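Local coordinates for scyllo-inositol 2-dehydrogenase (NADP(+)) IolW (Bacillus subtilis subsp. subtilis, PDB 3GDO), which catalyses the reversible NADPH-dependent reduction of scyllo-inosose to scyllo-inositol and cannot use NADH in place of NADPH, at residues Lys96-Ala100 with Tyr176-His181; Ile253-Glu257 with Asn299-Leu303. All coordinates share one frame; numbering follows the deposited sequence.

Interaction 1: residues Lys96-Ala100 with Tyr176-His181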
ATOM      1  N   LYS B  96     -24.951   3.812  -5.634  1.00 34.73           N
ATOM      2  CA  LYS B  96     -23.735   3.174  -6.144  1.00 36.53           C
ATOM      3  C   LYS B  96     -23.796   1.665  -5.803  1.00 37.13           C
ATOM      4  O   LYS B  96     -24.518   1.284  -4.907  1.00 37.54           O
ATOM      5  CB  LYS B  96     -22.468   3.811  -5.571  1.00 36.99           C
ATOM      6  CG  LYS B  96     -22.491   4.160  -4.087  1.00 37.84           C
ATOM      7  CD  LYS B  96     -22.593   2.938  -3.169  1.00 40.47           C
ATOM      8  CE  LYS B  96     -21.435   1.996  -3.343  1.00 42.31           C
ATOM      9  NZ  LYS B  96     -21.510   0.921  -2.348  1.00 44.85           N
ATOM     10  N   PRO B  97     -23.101   0.793  -6.552  1.00 37.67           N
ATOM     11  CA  PRO B  97     -22.457   1.033  -7.813  1.00 37.79           C
ATOM     12  C   PRO B  97     -23.561   1.155  -8.835  1.00 37.54           C
ATOM     13  O   PRO B  97     -24.546   0.427  -8.745  1.00 38.25           O
ATOM     14  CB  PRO B  97     -21.638  -0.241  -8.025  1.00 38.08           C
ATOM     15  CG  PRO B  97     -22.481  -1.320  -7.365  1.00 37.53           C
ATOM     16  CD  PRO B  97     -23.017  -0.631  -6.148  1.00 37.77           C
ATOM     17  N   MET B  98     -23.412   2.092  -9.765  1.00 37.64           N
ATOM     18  CA  MET B  98     -24.461   2.413 -10.755  1.00 38.16           C
ATOM     19  C   MET B  98     -25.089   1.150 -11.392  1.00 38.07           C
ATOM     20  O   MET B  98     -26.279   0.905 -11.218  1.00 38.26           O
ATOM     21  CB  MET B  98     -23.877   3.375 -11.807  1.00 36.92           C
ATOM     22  CG  MET B  98     -24.854   3.933 -12.848  1.00 39.36           C
ATOM     23  SD  MET B  98     -23.946   4.910 -14.092  1.00 29.95           S
ATOM     24  CE  MET B  98     -25.433   5.470 -14.974  1.00 37.01           C
ATOM     25  N   THR B  99     -24.294   0.364 -12.112  1.00 38.07           N
ATOM     26  CA  THR B  99     -24.747  -0.918 -12.692  1.00 39.28           C
ATOM     27  C   THR B  99     -23.578  -1.909 -12.659  1.00 39.39           C
ATOM     28  O   THR B  99     -22.476  -1.525 -12.301  1.00 39.14           O
ATOM     29  CB  THR B  99     -25.149  -0.759 -14.174  1.00 39.15           C
ATOM     30  OG1 THR B  99     -24.124  -0.036 -14.858  1.00 39.18           O
ATOM     31  CG2 THR B  99     -26.485  -0.013 -14.315  1.00 41.84           C
ATOM     32  N   ALA B 100     -23.785  -3.153 -13.094  1.00 39.67           N
ATOM     33  CA  ALA B 100     -22.673  -4.089 -13.226  1.00 40.11           C
ATOM     34  C   ALA B 100     -21.725  -3.780 -14.404  1.00 41.11           C
ATOM     35  O   ALA B 100     -20.520  -4.045 -14.329  1.00 39.55           O
ATOM     36  CB  ALA B 100     -23.190  -5.541 -13.307  1.00 40.24           C
ATOM     37  N   TYR B 176     -17.065  -3.732  -6.090  1.00 30.71           N
ATOM     38  CA  TYR B 176     -18.296  -2.973  -6.363  1.00 31.25           C
ATOM     39  C   TYR B 176     -18.795  -2.216  -5.140  1.00 32.26           C
ATOM     40  O   TYR B 176     -19.129  -1.035  -5.222  1.00 31.70           O
ATOM     41  CB  TYR B 176     -19.417  -3.892  -6.824  1.00 31.75           C
ATOM     42  CG  TYR B 176     -19.320  -4.259  -8.290  1.00 30.84           C
ATOM     43  CD1 TYR B 176     -18.830  -5.507  -8.684  1.00 30.16           C
ATOM     44  CD2 TYR B 176     -19.728  -3.360  -9.258  1.00 29.47           C
ATOM     45  CE1 TYR B 176     -18.773  -5.852 -10.049  1.00 31.65           C
ATOM     46  CE2 TYR B 176     -19.663  -3.680 -10.625  1.00 32.94           C
ATOM     47  CZ  TYR B 176     -19.190  -4.915 -11.008  1.00 32.36           C
ATOM     48  OH  TYR B 176     -19.128  -5.205 -12.365  1.00 32.32           O
ATOM     49  N   ASP B 177     -18.835  -2.878  -4.002  1.00 31.20           N
ATOM     50  CA  ASP B 177     -19.478  -2.273  -2.854  1.00 33.39           C
ATOM     51  C   ASP B 177     -18.625  -1.186  -2.162  1.00 32.67           C
ATOM     52  O   ASP B 177     -19.134  -0.124  -1.808  1.00 33.89           O
ATOM     53  CB  ASP B 177     -19.863  -3.339  -1.855  1.00 34.79           C
ATOM     54  CG  ASP B 177     -20.637  -2.774  -0.705  1.00 39.42           C
ATOM     55  OD1 ASP B 177     -21.348  -1.754  -0.886  1.00 48.08           O
ATOM     56  OD2 ASP B 177     -20.557  -3.332   0.391  1.00 45.79           O
ATOM     57  N   LEU B 178     -17.335  -1.424  -2.014  1.00 32.00           N
ATOM     58  CA  LEU B 178     -16.456  -0.489  -1.283  1.00 31.46           C
ATOM     59  C   LEU B 178     -15.512   0.200  -2.231  1.00 30.98           C
ATOM     60  O   LEU B 178     -15.313   1.417  -2.137  1.00 31.31           O
ATOM     61  CB  LEU B 178     -15.635  -1.228  -0.204  1.00 31.48           C
ATOM     62  CG  LEU B 178     -16.371  -2.093   0.837  1.00 32.54           C
ATOM     63  CD1 LEU B 178     -15.360  -2.560   1.904  1.00 32.84           C
ATOM     64  CD2 LEU B 178     -17.548  -1.455   1.489  1.00 31.24           C
ATOM     65  N   GLY B 179     -14.929  -0.582  -3.148  1.00 29.98           N
ATOM     66  CA  GLY B 179     -13.990  -0.038  -4.125  1.00 29.90           C
ATOM     67  C   GLY B 179     -14.582   1.125  -4.911  1.00 29.67           C
ATOM     68  O   GLY B 179     -13.876   2.103  -5.187  1.00 28.56           O
ATOM     69  N   SER B 180     -15.881   1.029  -5.221  1.00 29.52           N
ATOM     70  CA  SER B 180     -16.566   2.067  -5.995  1.00 30.11           C
ATOM     71  C   SER B 180     -16.437   3.447  -5.337  1.00 29.93           C
ATOM     72  O   SER B 180     -16.163   4.440  -6.002  1.00 31.13           O
ATOM     73  CB  SER B 180     -18.029   1.676  -6.315  1.00 29.99           C
ATOM     74  OG  SER B 180     -18.819   1.561  -5.156  1.00 31.13           O
ATOM     75  N   HIS B 181     -16.543   3.499  -4.022  1.00 29.88           N
ATOM     76  CA  HIS B 181     -16.410   4.773  -3.301  1.00 29.57           C
ATOM     77  C   HIS B 181     -15.035   5.451  -3.455  1.00 29.53           C
ATOM     78  O   HIS B 181     -14.954   6.678  -3.582  1.00 30.20           O
ATOM     79  CB  HIS B 181     -16.643   4.560  -1.816  1.00 29.79           C
ATOM     80  CG  HIS B 181     -18.058   4.254  -1.450  1.00 32.72           C
ATOM     81  ND1 HIS B 181     -19.094   5.141  -1.658  1.00 34.77           N
ATOM     82  CD2 HIS B 181     -18.604   3.168  -0.847  1.00 31.75           C
ATOM     83  CE1 HIS B 181     -20.219   4.615  -1.198  1.00 33.95           C
ATOM     84  NE2 HIS B 181     -19.951   3.408  -0.723  1.00 35.66           N
TER
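K96 reaches onto helix 174-190 with its amino group and aliphatic arm together. With CG held between the backbone N and the carbonyl carbon (chi1 42°) and two further bends at chi2 and chi3, the chain curls past H181, crossing it at about a right angle and bringing K96 CD to 3.5 Å from H181 CE1. K96 CE sits 3.2 Å from S180 OG, while NZ grips D177 twice. K96 NZ donates to D177 O over 2.7 Å, in the carbonyl plane and on a lone pair, and forms a 3.1 Å salt bridge with D177 OD1. S180 OG in turn donates to Y176 O (2.6 Å), one turn back. P97, which follows a cis peptide bond, meets the Y176 ring edge-on, CB lying in the ring plane 3.9 Å from CD2. Farther along that ring Y176 OH donates to A100 O over 2.7 Å, so Y176 spans from P97 to A100, with I333 and M337 of helix 323-342 also touching it. This lysine-proline pair after strand 91-95, facing an Asp and a His one helical turn apart, is the hallmark of the Gfo/Idh/MocA active site, where such residues probably serve catalysis between the Rossmann and C-terminal domains.

Interaction 2: residues Ile253-Glu257 with Asn299-Leu303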
ATOM      1  N   ILE B 253     -12.617   6.542   9.512  1.00 34.96           N
ATOM      2  CA  ILE B 253     -13.681   6.561   8.525  1.00 35.59           C
ATOM      3  C   ILE B 253     -14.728   7.586   8.989  1.00 35.09           C
ATOM      4  O   ILE B 253     -14.873   7.844  10.196  1.00 33.96           O
ATOM      5  CB  ILE B 253     -14.247   5.126   8.372  1.00 36.05           C
ATOM      6  CG1 ILE B 253     -14.791   4.885   6.941  1.00 36.66           C
ATOM      7  CG2 ILE B 253     -15.192   4.751   9.567  1.00 37.16           C
ATOM      8  CD1 ILE B 253     -15.826   3.773   6.842  1.00 38.04           C
ATOM      9  N   ASP B 254     -15.405   8.208   8.025  1.00 34.98           N
ATOM     10  CA  ASP B 254     -16.472   9.194   8.273  1.00 34.14           C
ATOM     11  C   ASP B 254     -17.554   8.623   9.193  1.00 33.97           C
ATOM     12  O   ASP B 254     -17.962   7.475   9.021  1.00 34.09           O
ATOM     13  CB  ASP B 254     -17.043   9.677   6.926  1.00 33.94           C
ATOM     14  CG  ASP B 254     -18.187  10.666   7.081  1.00 33.89           C
ATOM     15  OD1 ASP B 254     -17.977  11.890   6.861  1.00 33.73           O
ATOM     16  OD2 ASP B 254     -19.292  10.190   7.408  1.00 34.15           O
ATOM     17  N   GLY B 255     -17.957   9.401  10.203  1.00 33.31           N
ATOM     18  CA  GLY B 255     -18.983   8.995  11.173  1.00 34.07           C
ATOM     19  C   GLY B 255     -20.479   9.108  10.768  1.00 35.34           C
ATOM     20  O   GLY B 255     -21.345   8.602  11.478  1.00 35.55           O
ATOM     21  N   GLN B 256     -20.809   9.715   9.623  1.00 35.20           N
ATOM     22  CA  GLN B 256     -22.252   9.923   9.278  1.00 35.06           C
ATOM     23  C   GLN B 256     -23.134   8.678   9.151  1.00 35.30           C
ATOM     24  O   GLN B 256     -24.243   8.637   9.694  1.00 34.28           O
ATOM     25  CB  GLN B 256     -22.412  10.781   8.051  1.00 34.24           C
ATOM     26  CG  GLN B 256     -21.784  12.158   8.159  1.00 33.93           C
ATOM     27  CD  GLN B 256     -21.858  12.843   6.845  1.00 36.53           C
ATOM     28  OE1 GLN B 256     -22.896  13.446   6.499  1.00 33.83           O
ATOM     29  NE2 GLN B 256     -20.791  12.694   6.045  1.00 32.42           N
ATOM     30  N   GLU B 257     -22.674   7.660   8.429  1.00 35.84           N
ATOM     31  CA  GLU B 257     -23.469   6.448   8.367  1.00 37.02           C
ATOM     32  C   GLU B 257     -23.786   5.845   9.735  1.00 37.23           C
ATOM     33  O   GLU B 257     -24.889   5.365   9.935  1.00 37.03           O
ATOM     34  CB  GLU B 257     -22.862   5.408   7.434  1.00 37.14           C
ATOM     35  CG  GLU B 257     -23.089   5.768   5.979  1.00 40.69           C
ATOM     36  CD  GLU B 257     -23.008   4.556   5.079  1.00 44.31           C
ATOM     37  OE1 GLU B 257     -23.414   4.666   3.909  1.00 44.55           O
ATOM     38  OE2 GLU B 257     -22.547   3.491   5.547  1.00 44.07           O
ATOM     39  N   ASN B 299     -16.109  19.050   8.582  1.00 42.20           N
ATOM     40  CA  ASN B 299     -17.271  18.222   8.900  1.00 41.80           C
ATOM     41  C   ASN B 299     -17.809  17.519   7.649  1.00 40.52           C
ATOM     42  O   ASN B 299     -17.839  18.104   6.599  1.00 40.80           O
ATOM     43  CB  ASN B 299     -18.376  19.050   9.600  1.00 41.11           C
ATOM     44  CG  ASN B 299     -18.023  19.381  11.066  1.00 43.53           C
ATOM     45  OD1 ASN B 299     -16.864  19.637  11.374  1.00 42.97           O
ATOM     46  ND2 ASN B 299     -19.013  19.364  11.959  1.00 39.89           N
ATOM     47  N   GLY B 300     -18.188  16.252   7.759  1.00 40.62           N
ATOM     48  CA  GLY B 300     -18.803  15.550   6.626  1.00 40.34           C
ATOM     49  C   GLY B 300     -20.196  16.132   6.382  1.00 40.24           C
ATOM     50  O   GLY B 300     -20.876  16.548   7.343  1.00 40.95           O
ATOM     51  N   SER B 301     -20.632  16.150   5.124  1.00 39.28           N
ATOM     52  CA  SER B 301     -21.865  16.882   4.738  1.00 39.00           C
ATOM     53  C   SER B 301     -22.657  16.182   3.637  1.00 37.89           C
ATOM     54  O   SER B 301     -22.684  16.660   2.491  1.00 37.90           O
ATOM     55  CB  SER B 301     -21.459  18.290   4.272  1.00 38.56           C
ATOM     56  OG  SER B 301     -22.590  19.092   4.014  1.00 42.11           O
ATOM     57  N   TYR B 302     -23.273  15.039   3.952  1.00 37.11           N
ATOM     58  CA  TYR B 302     -24.019  14.288   2.940  1.00 36.86           C
ATOM     59  C   TYR B 302     -25.238  15.094   2.427  1.00 36.74           C
ATOM     60  O   TYR B 302     -25.688  14.886   1.307  1.00 35.86           O
ATOM     61  CB  TYR B 302     -24.515  12.920   3.466  1.00 36.97           C
ATOM     62  CG  TYR B 302     -23.447  11.814   3.653  1.00 36.25           C
ATOM     63  CD1 TYR B 302     -22.172  11.921   3.088  1.00 35.07           C
ATOM     64  CD2 TYR B 302     -23.748  10.665   4.371  1.00 35.70           C
ATOM     65  CE1 TYR B 302     -21.218  10.909   3.259  1.00 33.95           C
ATOM     66  CE2 TYR B 302     -22.792   9.616   4.553  1.00 35.82           C
ATOM     67  CZ  TYR B 302     -21.541   9.760   4.002  1.00 35.71           C
ATOM     68  OH  TYR B 302     -20.615   8.756   4.154  1.00 34.09           O
ATOM     69  N   LEU B 303     -25.772  15.974   3.270  1.00 36.25           N
ATOM     70  CA  LEU B 303     -26.871  16.890   2.876  1.00 37.42           C
ATOM     71  C   LEU B 303     -26.535  17.634   1.606  1.00 37.48           C
ATOM     72  O   LEU B 303     -27.434  17.908   0.777  1.00 38.02           O
ATOM     73  CB  LEU B 303     -27.173  17.908   3.978  1.00 37.08           C
ATOM     74  CG  LEU B 303     -27.800  17.360   5.270  1.00 36.46           C
ATOM     75  CD1 LEU B 303     -28.025  18.522   6.285  1.00 37.04           C
ATOM     76  CD2 LEU B 303     -29.130  16.616   4.943  1.00 38.46           C
TER
HETATM   77  O   HOH W   1     -20.476   7.799   6.813  1.00 34.68           O
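The amide of Q256 lies over one face of the Y302 ring, just beyond an Asx turn in which D254 OD2 accepts from Q256 N (2.7 Å) and leads the chain into helix 256-261. This is the tight part of the contact. Amide and ring planes are inclined by 35°, and Q256 NE2 stands 3.3 Å above the ring, displaced toward its rim. Because chi2 is extended (173°), the amide reaches across to the partner loop, where its OE1 takes Y302 N on a lone pair at 3.0 Å; W271 NE1 also donates to that oxygen. The other end of the amide, NE2, binds D254 OD1 at 3.0 Å, so both ends are tied and its rotation is fixed. G300 lies close beside, its bare CA 3.8 Å from D254 OD1 in a place with no room for a side chain. Toward the phenol end the fit slackens: E257 CG approaches only the ring edge, at 4.1 Å from Y302 CE2, and E257 sends its carboxylate to R125. A leucine in place of Y302 would probably uncover the Q256 amide and leave both a bridging water and D128 without their hydroxyl partner. That water bridges the phenol end, accepting from E257 N while donating to D254 OD2 and, over 2.8 Å, to Y302 OH.

Interaction 1 joins the two domains, setting the loop after strand 91-95 of the Rossmann part against helix 174-190, whereas both segments of interaction 2 belong to the C-terminal part. The second is the more buried; the first is only partly so, with D177 exposed. Their chemistry differs accordingly: a lysine paired with a carboxylate and a backbone carbonyl at the probable active site, against an amide laid over a ring face and a water-mediated network with no salt bridge between its segments. Their centres are 18 Å apart and they do not touch, yet R125 is common ground, contacting H181 in interaction 1 and both E257 and Y302 in interaction 2.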